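Local coordinates for protein peroxisomal acyl-CoA oxidase 1A (Solanum lycopersicum, PDB 2FON) that probably oxidises acyl-CoA thioesters with the help of a bound FAD in the peroxisomal beta-oxidation of fatty acids, at residues K553-E556 against K557-N561; G576-S579 against L580-H584; A311-A314 against M315-V319; E391-A394 against C395-L399. One frame throughout, in Å; residues are numbered along the deposited sequence.

Interaction 1: K553-E556 against K557-N561; sequences KYIE and KLQQN
Leu558 meets the Tyr554 ring at its edge and close to its plane, CD2 lying 3.8 Å from CE2, one helical turn further along the chain. The Tyr554 ring is also set edge-to-face with Phe365, and its hydroxyl makes a weak hydrogen bond to Leu571 O. A second flat group, the Gln559 amide, brings NE2 to 3.8 Å from CG2 of Ile555, a van der Waals touch, the chain being bent at chi2 (142°). This is i to i+4 packing in the last turns of helix 535-558, in the C-terminal helical part of the acyl-CoA oxidase fold, where Tyr554 and Leu558 both rest on helix 567-585. Were Leu558 cut back to an alanine, the ring edge would probably lose its cover and a gap open towards that helix. The backbone bonds i to i+4, Lys557 N to Lys553 O at 2.9 Å and Leu558 N to Tyr554 O, but Gln559 N reaches Glu556 O instead, 3.2 Å away and well above the carbonyl plane. Lys553 NZ faces Glu556 OE1 and OE2, each 3.2 Å away, in a salt bridge whose two hydrogen bonds are weak, whereas Lys557 NZ divides itself between Gln560 OE1 and a salt bridge to Glu368.

Interaction 2: G576-S579 against L580-H584; sequences GIYS and LFILH
Gly576 O accepts the backbone N of Leu580 at 2.7 Å, and the CB and CG of that leucine lie near the same carbonyl oxygen, with CD1 a little further off at 3.7 Å. Shortening Leu580 to an alanine is likely to leave the Gly576 carbonyl less covered and open a gap where the isopropyl end had been. Ile577 contributes its carbonyl, bonded to Phe581 N at 2.8 Å, while its side chain turns to Leu611 and Ala358. Tyr578 makes the main side-chain contact: with CG anti to the backbone N (chi1 172°), its ring stands out from the helix, where Ile582 CG1 comes over one face, 4.0 Å from the centroid and 11° off the ring normal, a CH-pi contact. Its carbonyl bonds Ile582 N at 3.1 Å. Ser579 O takes Leu583 N at 2.9 Å, and its OG turns back to Cys575 O. At the end of 580-584, His584 NE2 bonds Glu540 OE1 of the second subunit. The arrangement is that of a regular alpha-helix, here a buried member of the C-terminal helical bundle of the acyl-CoA oxidase fold, with an aromatic-aliphatic i to i+4 pair on its flank.

Interaction 3: A311-A314 against M315-V319; sequences ASLA and MSRAV
With CG anti to the carbonyl carbon and beside the backbone N (chi1 -69°), the chain of Arg317 is sent along the Leu313 flank, where its CD comes 4.5 Å from the leucine CG, a loose aliphatic touch. The Leu313 carbonyl oxygen accepts Arg317 N at 2.9 Å. Beyond the touch with Leu313, the guanidinium leaves this turn: NH2 forms a salt bridge with Asp113 and a hydrogen bond with Tyr632 O, and the group makes a cation-pi contact with Tyr632. Ser316 has OG placed between its own backbone N and carbonyl carbon (chi1 87°), which directs the hydroxyl back along the helix to Leu313 O, 2.8 Å away; this bond is doubtful, since OG sits too close to another atom of the model. The turn belongs to the middle of helix 297-328, a long helix of the C-alpha1 domain of the acyl-CoA oxidase fold, and its backbone is regular. Met315 N bonds Ala311 O at 2.9 Å with an N-H...O angle of 171°, Ser316 N bonds Ser312 O at 3.0 Å, and Ala318 N bonds Ala314 O at 3.0 Å. Met315 lays its CB 3.4 Å from Ala311 O before its chain bends away to Thr407, Ser359 and Ala360. The methyl groups of Ala311, Ala314 and Ala318 are small, and neighbouring helices come up to them: Tyr436 meets Ala311 and Ala314, while Leu432 and Ile411 meet Ala318.

Interaction 4: E391-A394 against C395-L399; sequences EAHA and CTAGL
Thr396 OG1 meets two backbone carbonyl oxygens of the preceding turn, Ala392 O at 2.9 Å and His393 O at 3.1 Å, and lies within hydrogen-bonding distance of both. The first torsion (chi1 44°) puts OG1 between the threonine's own backbone N and carbonyl carbon, turned back towards that turn, a common way for threonine to bury its hydroxyl within a helix. Among main-chain bonds, Cys395 N goes to Glu391 O at 3.0 Å, Thr396 N to Ala392 O, Ala397 N to His393 O at 2.8 Å, and Gly398 N to Ala394 O at 2.9 Å, the plain i to i+4 series of an alpha-helix. Side-chain contacts are sparser. Ala397 CB approaches the His393 ring obliquely, 4.3 Å from CD2, and Cys395 CB lies at the same distance from Glu391 OE2, an oxygen hydrogen-bonded to Thr473 OG1. Within the C-alpha1 domain most of these residues of helix 389-417 are buried among other helices, His393 being exposed: Ala394 and Ala397 pack on 446-462, Ala392, Cys395 and Thr396 on 347-380, and Arg304 of helix 297-328 comes against His393, Thr396 and Ala397.

How the interactions relate
All four are local contacts along a helix, interaction 1 running on into a loop, and each packs on helix 347-380: Trp369 meets Lys553 of interaction 1 and Cys395 of interaction 4, while Ser359 meets Tyr578 of interaction 2 and Met315 of interaction 3. Interactions 2, 3 and 4 are buried, whereas interaction 1 is partly at the surface, which fits its lysines, glutamate and glutamines. Interactions 1 and 2 lie on consecutive helices of the C-terminal part, their centres about 17 Å apart, and each rests on a tyrosine with an aliphatic partner, at the ring's edge in one and over its face in the other. Interactions 3 and 4, in the C-alpha1 domain, are made largely of alanines and backbone bonds, with Thr396 turned to backbone carbonyls in interaction 4.

Interaction 1: K553-E556 against K557-N561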
# COMPACT_ATOMS: atom_id res chain seq x y z
N LYS B 553 -9.60 25.37 -5.89
CA LYS B 553 -9.14 25.51 -7.27
C LYS B 553 -10.07 24.77 -8.21
O LYS B 553 -10.27 25.12 -9.38
CB LYS B 553 -7.70 25.02 -7.42
CG LYS B 553 -6.72 25.83 -6.61
CD LYS B 553 -6.66 27.23 -7.12
CE LYS B 553 -6.03 28.21 -6.15
NZ LYS B 553 -6.43 29.66 -6.58
N TYR B 554 -10.67 23.72 -7.68
CA TYR B 554 -11.67 22.98 -8.38
C TYR B 554 -12.88 23.92 -8.59
O TYR B 554 -13.50 23.96 -9.68
CB TYR B 554 -12.02 21.70 -7.59
CG TYR B 554 -12.63 20.62 -8.46
CD1 TYR B 554 -12.24 19.29 -8.36
CD2 TYR B 554 -13.60 20.95 -9.41
CE1 TYR B 554 -12.83 18.31 -9.19
CE2 TYR B 554 -14.18 20.00 -10.22
CZ TYR B 554 -13.80 18.70 -10.12
OH TYR B 554 -14.43 17.85 -10.97
N ILE B 555 -13.21 24.69 -7.55
CA ILE B 555 -14.35 25.58 -7.65
C ILE B 555 -14.01 26.67 -8.65
O ILE B 555 -14.88 27.09 -9.42
CB ILE B 555 -14.80 26.16 -6.26
CG1 ILE B 555 -15.27 25.04 -5.30
CG2 ILE B 555 -15.87 27.25 -6.44
CD1 ILE B 555 -15.55 25.52 -3.87
N GLU B 556 -12.75 27.10 -8.66
CA GLU B 556 -12.35 28.20 -9.52
C GLU B 556 -12.45 27.80 -10.99
O GLU B 556 -12.86 28.58 -11.86
CB GLU B 556 -10.93 28.63 -9.20
CG GLU B 556 -10.85 29.78 -8.22
CD GLU B 556 -9.43 30.37 -8.11
OE1 GLU B 556 -8.54 30.11 -8.99
OE2 GLU B 556 -9.20 31.10 -7.11
N LYS B 557 -12.05 26.54 -11.22
CA LYS B 557 -12.13 25.87 -12.51
C LYS B 557 -13.59 25.82 -13.04
O LYS B 557 -13.85 26.09 -14.23
CB LYS B 557 -11.55 24.48 -12.34
CG LYS B 557 -11.57 23.61 -13.55
CD LYS B 557 -10.99 24.31 -14.75
CE LYS B 557 -11.17 23.46 -15.97
NZ LYS B 557 -10.19 23.91 -16.97
N LEU B 558 -14.53 25.55 -12.15
CA LEU B 558 -15.94 25.48 -12.54
C LEU B 558 -16.55 26.79 -13.03
O LEU B 558 -17.57 26.75 -13.71
CB LEU B 558 -16.79 24.80 -11.46
CG LEU B 558 -16.35 23.33 -11.15
CD1 LEU B 558 -17.32 22.62 -10.20
CD2 LEU B 558 -16.07 22.43 -12.39
N GLN B 559 -15.91 27.93 -12.72
CA GLN B 559 -16.35 29.26 -13.24
C GLN B 559 -15.83 29.60 -14.65
O GLN B 559 -16.29 30.55 -15.26
CB GLN B 559 -15.91 30.39 -12.32
CG GLN B 559 -16.57 30.43 -10.95
CD GLN B 559 -15.58 30.84 -9.86
OE1 GLN B 559 -14.60 31.56 -10.12
NE2 GLN B 559 -15.83 30.38 -8.64
N GLN B 560 -14.87 28.83 -15.15
CA GLN B 560 -14.46 28.95 -16.54
C GLN B 560 -15.63 28.55 -17.43
O GLN B 560 -16.66 28.07 -16.92
CB GLN B 560 -13.24 28.09 -16.82
CG GLN B 560 -11.96 28.67 -16.26
CD GLN B 560 -10.76 27.70 -16.34
OE1 GLN B 560 -10.54 27.03 -17.36
NE2 GLN B 560 -9.98 27.64 -15.25
N ASN B 561 -15.51 28.75 -18.75
CA ASN B 561 -16.58 28.30 -19.64
C ASN B 561 -16.65 26.76 -19.69
O ASN B 561 -17.41 26.17 -18.90
CB ASN B 561 -16.53 28.97 -21.02
CG ASN B 561 -15.46 28.37 -21.92
OD1 ASN B 561 -15.78 27.88 -23.01
ND2 ASN B 561 -14.19 28.39 -21.47

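Interaction 2: G576-S579 against L580-H584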
# COMPACT_ATOMS: atom_id res chain seq x y z
N GLY B 576 -18.12 17.87 -5.93
CA GLY B 576 -18.87 17.66 -4.72
C GLY B 576 -18.34 16.45 -4.04
O GLY B 576 -18.15 16.45 -2.82
N ILE B 577 -18.04 15.44 -4.84
CA ILE B 577 -17.66 14.17 -4.31
C ILE B 577 -16.34 14.34 -3.65
O ILE B 577 -16.10 13.83 -2.55
CB ILE B 577 -17.58 13.11 -5.39
CG1 ILE B 577 -18.98 12.62 -5.76
CG2 ILE B 577 -16.70 11.91 -4.91
CD1 ILE B 577 -18.95 11.48 -6.76
N TYR B 578 -15.44 15.05 -4.29
CA TYR B 578 -14.11 15.12 -3.68
C TYR B 578 -14.20 15.85 -2.34
O TYR B 578 -13.66 15.42 -1.34
CB TYR B 578 -13.09 15.73 -4.60
CG TYR B 578 -11.78 15.99 -3.93
CD1 TYR B 578 -10.78 15.01 -3.92
CD2 TYR B 578 -11.50 17.24 -3.36
CE1 TYR B 578 -9.58 15.26 -3.33
CE2 TYR B 578 -10.26 17.50 -2.75
CZ TYR B 578 -9.32 16.50 -2.73
OH TYR B 578 -8.08 16.70 -2.11
N SER B 579 -14.97 16.92 -2.29
CA SER B 579 -14.90 17.74 -1.13
C SER B 579 -15.78 17.19 -0.04
O SER B 579 -15.49 17.34 1.16
CB SER B 579 -15.29 19.16 -1.49
OG SER B 579 -16.40 19.13 -2.34
N LEU B 580 -16.84 16.50 -0.42
CA LEU B 580 -17.66 15.88 0.61
C LEU B 580 -17.09 14.57 1.07
O LEU B 580 -17.33 14.15 2.19
CB LEU B 580 -19.10 15.74 0.16
CG LEU B 580 -19.67 17.14 -0.13
CD1 LEU B 580 -21.06 17.04 -0.60
CD2 LEU B 580 -19.57 18.09 1.09
N PHE B 581 -16.29 13.90 0.24
CA PHE B 581 -15.65 12.68 0.73
C PHE B 581 -14.69 13.08 1.79
O PHE B 581 -14.58 12.42 2.82
CB PHE B 581 -14.86 11.92 -0.34
CG PHE B 581 -14.09 10.76 0.21
CD1 PHE B 581 -12.74 10.87 0.52
CD2 PHE B 581 -14.73 9.54 0.47
CE1 PHE B 581 -12.02 9.76 1.07
CE2 PHE B 581 -14.02 8.42 0.98
CZ PHE B 581 -12.66 8.54 1.28
N ILE B 582 -13.98 14.16 1.51
CA ILE B 582 -12.95 14.62 2.38
C ILE B 582 -13.64 15.08 3.68
O ILE B 582 -13.20 14.74 4.81
CB ILE B 582 -12.12 15.74 1.72
CG1 ILE B 582 -11.34 15.24 0.49
CG2 ILE B 582 -11.15 16.33 2.70
CD1 ILE B 582 -10.23 14.08 0.77
N LEU B 583 -14.74 15.82 3.53
CA LEU B 583 -15.41 16.36 4.70
C LEU B 583 -15.83 15.24 5.65
O LEU B 583 -15.72 15.40 6.85
CB LEU B 583 -16.59 17.25 4.31
CG LEU B 583 -17.38 17.87 5.47
CD1 LEU B 583 -17.93 19.25 5.11
CD2 LEU B 583 -18.50 16.94 5.99
N HIS B 584 -16.30 14.11 5.11
CA HIS B 584 -16.71 12.97 5.96
C HIS B 584 -15.49 12.27 6.59
O HIS B 584 -15.54 11.88 7.75
CB HIS B 584 -17.55 11.98 5.14
CG HIS B 584 -18.04 10.80 5.92
ND1 HIS B 584 -19.21 10.82 6.65
CD2 HIS B 584 -17.52 9.55 6.07
CE1 HIS B 584 -19.40 9.64 7.22
NE2 HIS B 584 -18.39 8.85 6.88

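Interaction 3: A311-A314 against M315-V319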
# COMPACT_ATOMS: atom_id res chain seq x y z
N ALA B 311 0.89 12.85 -10.66
CA ALA B 311 -0.03 12.24 -9.69
C ALA B 311 -1.38 12.03 -10.33
O ALA B 311 -1.92 10.95 -10.26
CB ALA B 311 -0.15 13.04 -8.45
N SER B 312 -1.89 13.03 -11.00
CA SER B 312 -3.09 12.84 -11.71
C SER B 312 -2.89 11.76 -12.76
O SER B 312 -3.83 11.04 -13.09
CB SER B 312 -3.58 14.17 -12.34
OG SER B 312 -2.97 14.48 -13.56
N LEU B 313 -1.68 11.61 -13.30
CA LEU B 313 -1.55 10.59 -14.31
C LEU B 313 -1.69 9.18 -13.69
O LEU B 313 -2.63 8.47 -14.00
CB LEU B 313 -0.32 10.81 -15.20
CG LEU B 313 0.12 9.67 -16.12
CD1 LEU B 313 -0.72 9.62 -17.35
CD2 LEU B 313 1.65 9.70 -16.47
N ALA B 314 -0.81 8.79 -12.79
CA ALA B 314 -1.02 7.52 -12.03
C ALA B 314 -2.47 7.35 -11.40
O ALA B 314 -3.09 6.32 -11.55
CB ALA B 314 0.08 7.35 -10.97
N MET B 315 -3.03 8.34 -10.72
CA MET B 315 -4.33 8.10 -10.16
C MET B 315 -5.31 7.73 -11.30
O MET B 315 -6.10 6.78 -11.19
CB MET B 315 -4.79 9.34 -9.42
CG MET B 315 -6.15 9.26 -8.79
SD MET B 315 -5.99 8.24 -7.31
CE MET B 315 -5.69 9.44 -6.01
N SER B 316 -5.27 8.49 -12.40
CA SER B 316 -6.15 8.23 -13.51
C SER B 316 -5.88 6.81 -14.06
O SER B 316 -6.85 6.08 -14.29
CB SER B 316 -6.01 9.30 -14.61
OG SER B 316 -4.96 8.99 -15.54
N ARG B 317 -4.62 6.40 -14.28
CA ARG B 317 -4.45 5.00 -14.74
C ARG B 317 -5.10 3.95 -13.78
O ARG B 317 -5.74 3.02 -14.22
CB ARG B 317 -3.00 4.64 -15.02
CG ARG B 317 -2.38 5.31 -16.20
CD ARG B 317 -0.85 5.28 -16.11
NE ARG B 317 -0.36 4.07 -16.76
CZ ARG B 317 0.91 3.69 -16.86
NH1 ARG B 317 1.89 4.39 -16.36
NH2 ARG B 317 1.21 2.56 -17.50
N ALA B 318 -4.95 4.11 -12.47
CA ALA B 318 -5.41 3.08 -11.56
C ALA B 318 -6.96 3.08 -11.53
O ALA B 318 -7.60 2.02 -11.57
CB ALA B 318 -4.86 3.31 -10.25
N VAL B 319 -7.52 4.29 -11.49
CA VAL B 319 -8.94 4.49 -11.47
C VAL B 319 -9.56 3.94 -12.74
O VAL B 319 -10.63 3.34 -12.74
CB VAL B 319 -9.25 6.00 -11.27
CG1 VAL B 319 -10.60 6.26 -11.45
CG2 VAL B 319 -8.94 6.38 -9.88

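Interaction 4: E391-A394 against C395-L399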
# COMPACT_ATOMS: atom_id res chain seq x y z
N GLU B 391 4.76 31.93 -0.04
CA GLU B 391 3.47 31.36 -0.38
C GLU B 391 3.58 30.42 -1.56
O GLU B 391 3.01 29.39 -1.51
CB GLU B 391 2.44 32.46 -0.67
CG GLU B 391 1.02 31.95 -1.00
CD GLU B 391 0.65 32.04 -2.50
OE1 GLU B 391 1.19 32.94 -3.23
OE2 GLU B 391 -0.20 31.23 -2.94
N ALA B 392 4.31 30.77 -2.61
CA ALA B 392 4.46 29.87 -3.76
C ALA B 392 5.14 28.58 -3.33
O ALA B 392 4.64 27.49 -3.67
CB ALA B 392 5.22 30.52 -4.87
N HIS B 393 6.23 28.70 -2.56
CA HIS B 393 6.95 27.54 -2.04
C HIS B 393 6.04 26.64 -1.19
O HIS B 393 5.90 25.45 -1.49
CB HIS B 393 8.22 27.92 -1.25
CG HIS B 393 8.91 26.74 -0.61
ND1 HIS B 393 10.21 26.38 -0.89
CD2 HIS B 393 8.45 25.82 0.29
CE1 HIS B 393 10.53 25.29 -0.20
NE2 HIS B 393 9.48 24.94 0.53
N ALA B 394 5.44 27.19 -0.15
CA ALA B 394 4.55 26.39 0.68
C ALA B 394 3.38 25.71 -0.10
O ALA B 394 3.05 24.55 0.09
CB ALA B 394 4.00 27.23 1.81
N CYS B 395 2.76 26.47 -0.97
CA CYS B 395 1.69 25.99 -1.78
C CYS B 395 2.15 24.78 -2.63
O CYS B 395 1.43 23.74 -2.70
CB CYS B 395 1.20 27.16 -2.64
SG CYS B 395 0.01 26.78 -3.91
N THR B 396 3.33 24.88 -3.25
CA THR B 396 3.78 23.74 -4.01
C THR B 396 4.25 22.60 -3.12
O THR B 396 4.01 21.44 -3.44
CB THR B 396 4.81 24.07 -5.10
OG1 THR B 396 5.80 24.96 -4.60
CG2 THR B 396 4.16 24.73 -6.27
N ALA B 397 4.86 22.87 -1.98
CA ALA B 397 5.32 21.73 -1.15
C ALA B 397 4.12 20.90 -0.70
O ALA B 397 4.11 19.66 -0.80
CB ALA B 397 6.12 22.19 0.06
N GLY B 398 3.10 21.62 -0.23
CA GLY B 398 1.89 21.07 0.32
C GLY B 398 1.13 20.29 -0.69
O GLY B 398 0.66 19.18 -0.39
N LEU B 399 1.02 20.84 -1.89
CA LEU B 399 0.34 20.14 -2.95
C LEU B 399 1.04 18.87 -3.44
O LEU B 399 0.36 17.84 -3.76
CB LEU B 399 0.07 21.08 -4.11
CG LEU B 399 -1.07 22.04 -3.76
CD1 LEU B 399 -1.43 22.86 -4.94
CD2 LEU B 399 -2.29 21.30 -3.29